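Peroxidase (Cellulomonas bogoriensis 69B4 = DSM 16987, PDB 6QZO) binds heme b and probably uses hydrogen peroxide to oxidise its substrates, as a DyP-type peroxidase. Local coordinates at residues 30-35 with 77-82; 70-75 with 368-373. All coordinates share one frame; numbering follows the deposited sequence.

Interaction 1. Residues 30-35 with 77-82; sequences VPCHGE and RLTTGR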
loop_
_atom_site.group_PDB
_atom_site.type_symbol
_atom_site.label_atom_id
_atom_site.label_comp_id
_atom_site.label_asym_id
_atom_site.label_seq_id
_atom_site.Cartn_x
_atom_site.Cartn_y
_atom_site.Cartn_z
ATOM N N VAL A 30 -1.683 3.399 -21.220
ATOM C CA VAL A 30 -0.320 3.134 -21.763
ATOM C C VAL A 30 -0.424 1.942 -22.700
ATOM O O VAL A 30 -0.805 0.861 -22.250
ATOM C CB VAL A 30 0.714 2.864 -20.662
ATOM C CG1 VAL A 30 2.033 2.353 -21.249
ATOM C CG2 VAL A 30 0.919 4.087 -19.766
ATOM N N PRO A 31 -0.066 2.086 -24.006
ATOM C CA PRO A 31 -0.207 0.987 -24.957
ATOM C C PRO A 31 0.630 -0.207 -24.485
ATOM O O PRO A 31 1.770 -0.007 -24.065
ATOM C CB PRO A 31 0.300 1.551 -26.295
ATOM C CG PRO A 31 0.153 3.058 -26.116
ATOM C CD PRO A 31 0.456 3.304 -24.647
ATOM N N CYS A 32 0.043 -1.399 -24.516
ATOM C CA CYS A 32 0.712 -2.661 -24.120
ATOM C C CYS A 32 1.432 -3.293 -25.332
ATOM O O CYS A 32 2.278 -4.169 -25.099
ATOM C CB CYS A 32 -0.310 -3.624 -23.530
ATOM S SG CYS A 32 -1.587 -4.133 -24.711
ATOM N N HIS A 33 1.131 -2.826 -26.551
ATOM C CA HIS A 33 1.755 -3.279 -27.820
ATOM C C HIS A 33 2.923 -2.375 -28.219
ATOM O O HIS A 33 2.802 -1.135 -28.092
ATOM C CB HIS A 33 0.733 -3.316 -28.964
ATOM C CG HIS A 33 -0.392 -4.258 -28.714
ATOM N ND1 HIS A 33 -1.709 -3.849 -28.749
ATOM C CD2 HIS A 33 -0.404 -5.562 -28.386
ATOM C CE1 HIS A 33 -2.491 -4.871 -28.471
ATOM N NE2 HIS A 33 -1.713 -5.941 -28.246
ATOM N N GLY A 34 3.994 -2.986 -28.713
ATOM C CA GLY A 34 5.132 -2.281 -29.332
ATOM C C GLY A 34 6.296 -3.233 -29.558
ATOM O O GLY A 34 6.143 -4.427 -29.257
ATOM N N GLU A 35 7.405 -2.711 -30.086
ATOM C CA GLU A 35 8.732 -3.374 -30.170
ATOM C C GLU A 35 9.067 -3.985 -28.799
ATOM O O GLU A 35 9.583 -5.116 -28.770
ATOM C CB GLU A 35 9.787 -2.355 -30.643
ATOM C CG GLU A 35 11.145 -2.965 -30.961
ATOM C CD GLU A 35 12.113 -2.085 -31.739
ATOM O OE1 GLU A 35 11.860 -0.883 -31.850
ATOM O OE2 GLU A 35 13.193 -2.586 -32.110
ATOM N N ARG A 77 -6.823 -6.187 -22.247
ATOM C CA ARG A 77 -8.124 -5.679 -21.731
ATOM C C ARG A 77 -7.913 -4.724 -20.553
ATOM O O ARG A 77 -8.380 -3.580 -20.639
ATOM C CB ARG A 77 -9.007 -6.847 -21.298
ATOM C CG ARG A 77 -9.802 -7.439 -22.446
ATOM C CD ARG A 77 -10.153 -8.894 -22.252
ATOM N NE ARG A 77 -10.936 -9.302 -23.406
ATOM C CZ ARG A 77 -12.213 -8.981 -23.584
ATOM N NH1 ARG A 77 -12.873 -8.300 -22.670
ATOM N NH2 ARG A 77 -12.840 -9.381 -24.669
ATOM N N LEU A 78 -7.277 -5.183 -19.480
ATOM C CA LEU A 78 -7.165 -4.403 -18.211
ATOM C C LEU A 78 -6.469 -3.062 -18.501
ATOM O O LEU A 78 -6.968 -2.028 -18.025
ATOM C CB LEU A 78 -6.425 -5.221 -17.147
ATOM C CG LEU A 78 -7.159 -6.464 -16.631
ATOM C CD1 LEU A 78 -6.223 -7.364 -15.831
ATOM C CD2 LEU A 78 -8.358 -6.083 -15.776
ATOM N N THR A 79 -5.419 -3.057 -19.321
ATOM C CA THR A 79 -4.590 -1.847 -19.624
ATOM C C THR A 79 -5.389 -0.828 -20.451
ATOM O O THR A 79 -4.964 0.349 -20.485
ATOM C CB THR A 79 -3.262 -2.213 -20.299
ATOM O OG1 THR A 79 -3.549 -2.914 -21.509
ATOM C CG2 THR A 79 -2.375 -3.059 -19.419
ATOM N N THR A 80 -6.507 -1.235 -21.063
ATOM C CA THR A 80 -7.392 -0.343 -21.863
ATOM C C THR A 80 -8.689 -0.085 -21.097
ATOM O O THR A 80 -9.609 0.518 -21.683
ATOM C CB THR A 80 -7.635 -0.904 -23.268
ATOM O OG1 THR A 80 -8.248 -2.189 -23.155
ATOM C CG2 THR A 80 -6.359 -1.008 -24.073
ATOM N N GLY A 81 -8.743 -0.491 -19.824
ATOM C CA GLY A 81 -9.890 -0.236 -18.937
ATOM C C GLY A 81 -11.092 -1.091 -19.315
ATOM O O GLY A 81 -12.245 -0.634 -19.103
ATOM N N ARG A 82 -10.844 -2.284 -19.869
ATOM C CA ARG A 82 -11.896 -3.296 -20.121
ATOM C C ARG A 82 -11.682 -4.429 -19.131
ATOM O O ARG A 82 -10.541 -4.742 -18.787
ATOM C CB ARG A 82 -11.861 -3.823 -21.560
ATOM C CG ARG A 82 -12.168 -2.785 -22.638
ATOM C CD ARG A 82 -11.939 -3.380 -24.033
ATOM N NE ARG A 82 -10.525 -3.725 -24.274
ATOM C CZ ARG A 82 -10.075 -4.655 -25.118
ATOM N NH1 ARG A 82 -10.905 -5.389 -25.848
ATOM N NH2 ARG A 82 -8.772 -4.836 -25.234
HETATM O O HOH W 1 -2.812 -0.999 -23.507
#
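The irregular chain of 30-35 passes the C-terminal end of a helix at 77-82, coming nearest at V30 and T79, whose CA atoms lie 6.9 Å apart. Between them sits a water molecule that does most of the joining: it donates to V30 O (3.0 Å) and to T79 OG1 (2.9 Å) and takes a weak bond from C32 N. The threonine hydroxyl lies between its own backbone N and carbonyl carbon (chi1 59°) and also bonds to I75 O, one helical turn back. Direct packing is slight: C32 CB and SG each stand 3.9 Å from T79 OG1, and the small cysteine suits this buried place against I75 and E76 of the helix. Its sulfur also lies 3.9 Å above the ring of H33, over the centre of one face, while H33 NE2 bonds to E76. Beyond T79 the chain turns back on itself. R77 O accepts from both T80 N and R82 N, and R82 NE gives T80 OG1 a nearly straight bond (166°). With G81 N bonded to L78 O and G81 at positive phi, which favours glycine, this is a Schellman motif ending the helix.

Interaction 2. Residues 70-75 with 368-373; sequences VWTVDI and GGWSAG
W370, T72 and I75 carry a buried contact between the two ferredoxin-like halves of this DyP-type peroxidase, each built on a four-stranded antiparallel sheet of strand order 2-3-1-4. Helix 61-78 packs beside the first sheet, I75 touching V101 and V103 of strand 100-105; the loop of 368-373 follows strand 356-366, the last of the second. The nearest CA atoms, those of T72 and W370, are 9.5 Å apart, so a large side chain is needed to bridge the distance. With chi1 at 80°, CG of W370 lies between its backbone N and carbonyl carbon, and the indole reaches to the helix. The methyl of T72 meets the ring obliquely, CG2 standing 3.4 Å from W370 NE1. Threonine suits this position because its two branches divide the work: with OG1 at chi1 -61°, CG2 falls anti to the backbone N and faces the indole, while OG1 bonds to L68 O and to V376 N. I75 is purely apolar and meets the far end of the indole. The indole N-H of W370 is satisfied by E76 OE2, on the same helix. Replacing W370 by an alanine is likely to leave T72 and I75 without the ring they pack on, and E76 OE2 without one of its two N-H donors. At the benzo edge, near the ring plane, I75 CG2 lies 4.0 Å from W370 CH2.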
loop_
_atom_site.group_PDB
_atom_site.type_symbol
_atom_site.label_atom_id
_atom_site.label_comp_id
_atom_site.label_asym_id
_atom_site.label_seq_id
_atom_site.Cartn_x
_atom_site.Cartn_y
_atom_site.Cartn_z
ATOM N N VAL A 70 -3.717 -16.617 -22.104
ATOM C CA VAL A 70 -4.842 -16.064 -21.287
ATOM C C VAL A 70 -4.388 -14.733 -20.659
ATOM O O VAL A 70 -5.192 -13.791 -20.630
ATOM C CB VAL A 70 -5.398 -17.050 -20.241
ATOM C CG1 VAL A 70 -6.036 -18.258 -20.909
ATOM C CG2 VAL A 70 -4.351 -17.496 -19.235
ATOM N N TRP A 71 -3.133 -14.643 -20.225
ATOM C CA TRP A 71 -2.570 -13.402 -19.628
ATOM C C TRP A 71 -2.526 -12.287 -20.676
ATOM O O TRP A 71 -2.831 -11.137 -20.329
ATOM C CB TRP A 71 -1.191 -13.650 -19.032
ATOM C CG TRP A 71 -1.217 -14.164 -17.628
ATOM C CD1 TRP A 71 -2.279 -14.211 -16.769
ATOM C CD2 TRP A 71 -0.084 -14.664 -16.897
ATOM N NE1 TRP A 71 -1.882 -14.734 -15.574
ATOM C CE2 TRP A 71 -0.543 -15.015 -15.615
ATOM C CE3 TRP A 71 1.259 -14.877 -17.213
ATOM C CZ2 TRP A 71 0.296 -15.553 -14.643
ATOM C CZ3 TRP A 71 2.087 -15.412 -16.253
ATOM C CH2 TRP A 71 1.606 -15.749 -14.994
ATOM N N THR A 72 -2.155 -12.618 -21.910
ATOM C CA THR A 72 -2.095 -11.628 -23.021
ATOM C C THR A 72 -3.472 -10.984 -23.186
ATOM O O THR A 72 -3.551 -9.755 -23.254
ATOM C CB THR A 72 -1.586 -12.266 -24.311
ATOM O OG1 THR A 72 -0.261 -12.738 -24.038
ATOM C CG2 THR A 72 -1.588 -11.281 -25.460
ATOM N N VAL A 73 -4.525 -11.789 -23.216
ATOM C CA VAL A 73 -5.929 -11.278 -23.300
ATOM C C VAL A 73 -6.174 -10.302 -22.140
ATOM O O VAL A 73 -6.600 -9.159 -22.415
ATOM C CB VAL A 73 -6.947 -12.427 -23.295
ATOM C CG1 VAL A 73 -8.367 -11.904 -23.276
ATOM C CG2 VAL A 73 -6.744 -13.352 -24.491
ATOM N N ASP A 74 -5.877 -10.724 -20.905
ATOM C CA ASP A 74 -6.156 -9.945 -19.668
ATOM C C ASP A 74 -5.338 -8.648 -19.685
ATOM O O ASP A 74 -5.886 -7.604 -19.323
ATOM C CB ASP A 74 -5.880 -10.770 -18.410
ATOM C CG ASP A 74 -6.966 -11.805 -18.110
ATOM O OD1 ASP A 74 -8.062 -11.677 -18.687
ATOM O OD2 ASP A 74 -6.697 -12.728 -17.295
ATOM N N ILE A 75 -4.076 -8.708 -20.103
ATOM C CA ILE A 75 -3.208 -7.501 -20.189
ATOM C C ILE A 75 -3.816 -6.535 -21.213
ATOM O O ILE A 75 -3.912 -5.334 -20.908
ATOM C CB ILE A 75 -1.759 -7.874 -20.542
ATOM C CG1 ILE A 75 -1.100 -8.704 -19.444
ATOM C CG2 ILE A 75 -0.946 -6.616 -20.830
ATOM C CD1 ILE A 75 0.205 -9.326 -19.872
ATOM N N GLY A 368 10.472 -9.695 -25.614
ATOM C CA GLY A 368 10.194 -8.469 -26.369
ATOM C C GLY A 368 8.708 -8.202 -26.344
ATOM O O GLY A 368 7.988 -9.009 -25.746
ATOM N N GLY A 369 8.283 -7.104 -26.956
ATOM C CA GLY A 369 6.865 -6.742 -27.081
ATOM C C GLY A 369 6.162 -7.607 -28.121
ATOM O O GLY A 369 6.788 -8.568 -28.651
ATOM N N TRP A 370 4.900 -7.268 -28.388
ATOM C CA TRP A 370 4.007 -7.998 -29.312
ATOM C C TRP A 370 2.969 -7.019 -29.860
ATOM O O TRP A 370 2.839 -5.913 -29.282
ATOM C CB TRP A 370 3.383 -9.212 -28.605
ATOM C CG TRP A 370 2.210 -8.923 -27.723
ATOM C CD1 TRP A 370 0.890 -9.052 -28.055
ATOM C CD2 TRP A 370 2.240 -8.549 -26.335
ATOM N NE1 TRP A 370 0.096 -8.732 -26.983
ATOM C CE2 TRP A 370 0.894 -8.430 -25.908
ATOM C CE3 TRP A 370 3.262 -8.265 -25.418
ATOM C CZ2 TRP A 370 0.551 -8.039 -24.614
ATOM C CZ3 TRP A 370 2.921 -7.890 -24.136
ATOM C CH2 TRP A 370 1.583 -7.770 -23.746
ATOM N N SER A 371 2.318 -7.417 -30.957
ATOM C CA SER A 371 1.292 -6.645 -31.698
ATOM C C SER A 371 -0.041 -7.377 -31.622
ATOM O O SER A 371 -0.040 -8.575 -31.285
ATOM C CB SER A 371 1.698 -6.449 -33.134
ATOM O OG SER A 371 2.869 -5.663 -33.201
ATOM N N ALA A 372 -1.120 -6.671 -31.953
ATOM C CA ALA A 372 -2.495 -7.215 -31.992
ATOM C C ALA A 372 -2.447 -8.591 -32.661
ATOM O O ALA A 372 -1.964 -8.645 -33.796
ATOM C CB ALA A 372 -3.390 -6.251 -32.734
ATOM N N GLY A 373 -2.873 -9.654 -31.966
ATOM C CA GLY A 373 -2.958 -11.019 -32.520
ATOM C C GLY A 373 -1.776 -11.908 -32.154
ATOM O O GLY A 373 -1.847 -13.104 -32.418
#

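Interactions 1 and 2 have centres about 8 Å apart and share helix 61-78, interaction 2 using its residues 70-75 and interaction 1 its end. Along the chain the order is 30-35, 70-75, 77-82, 368-373, so the two contacts cross. The loops also meet directly: E35 O lies 3.0 Å from G369 N and G34 N 3.2 Å from W370 O, both probable hydrogen bonds, and the rings of H33 and W370 stack edge-to-face. E76, which lies between 70-75 and 77-82, takes an N-H from each ring on OE2, so one carboxylate oxygen joins the two contacts. One helix of the N-terminal region thus gathers chain from near both termini, away from the heme site.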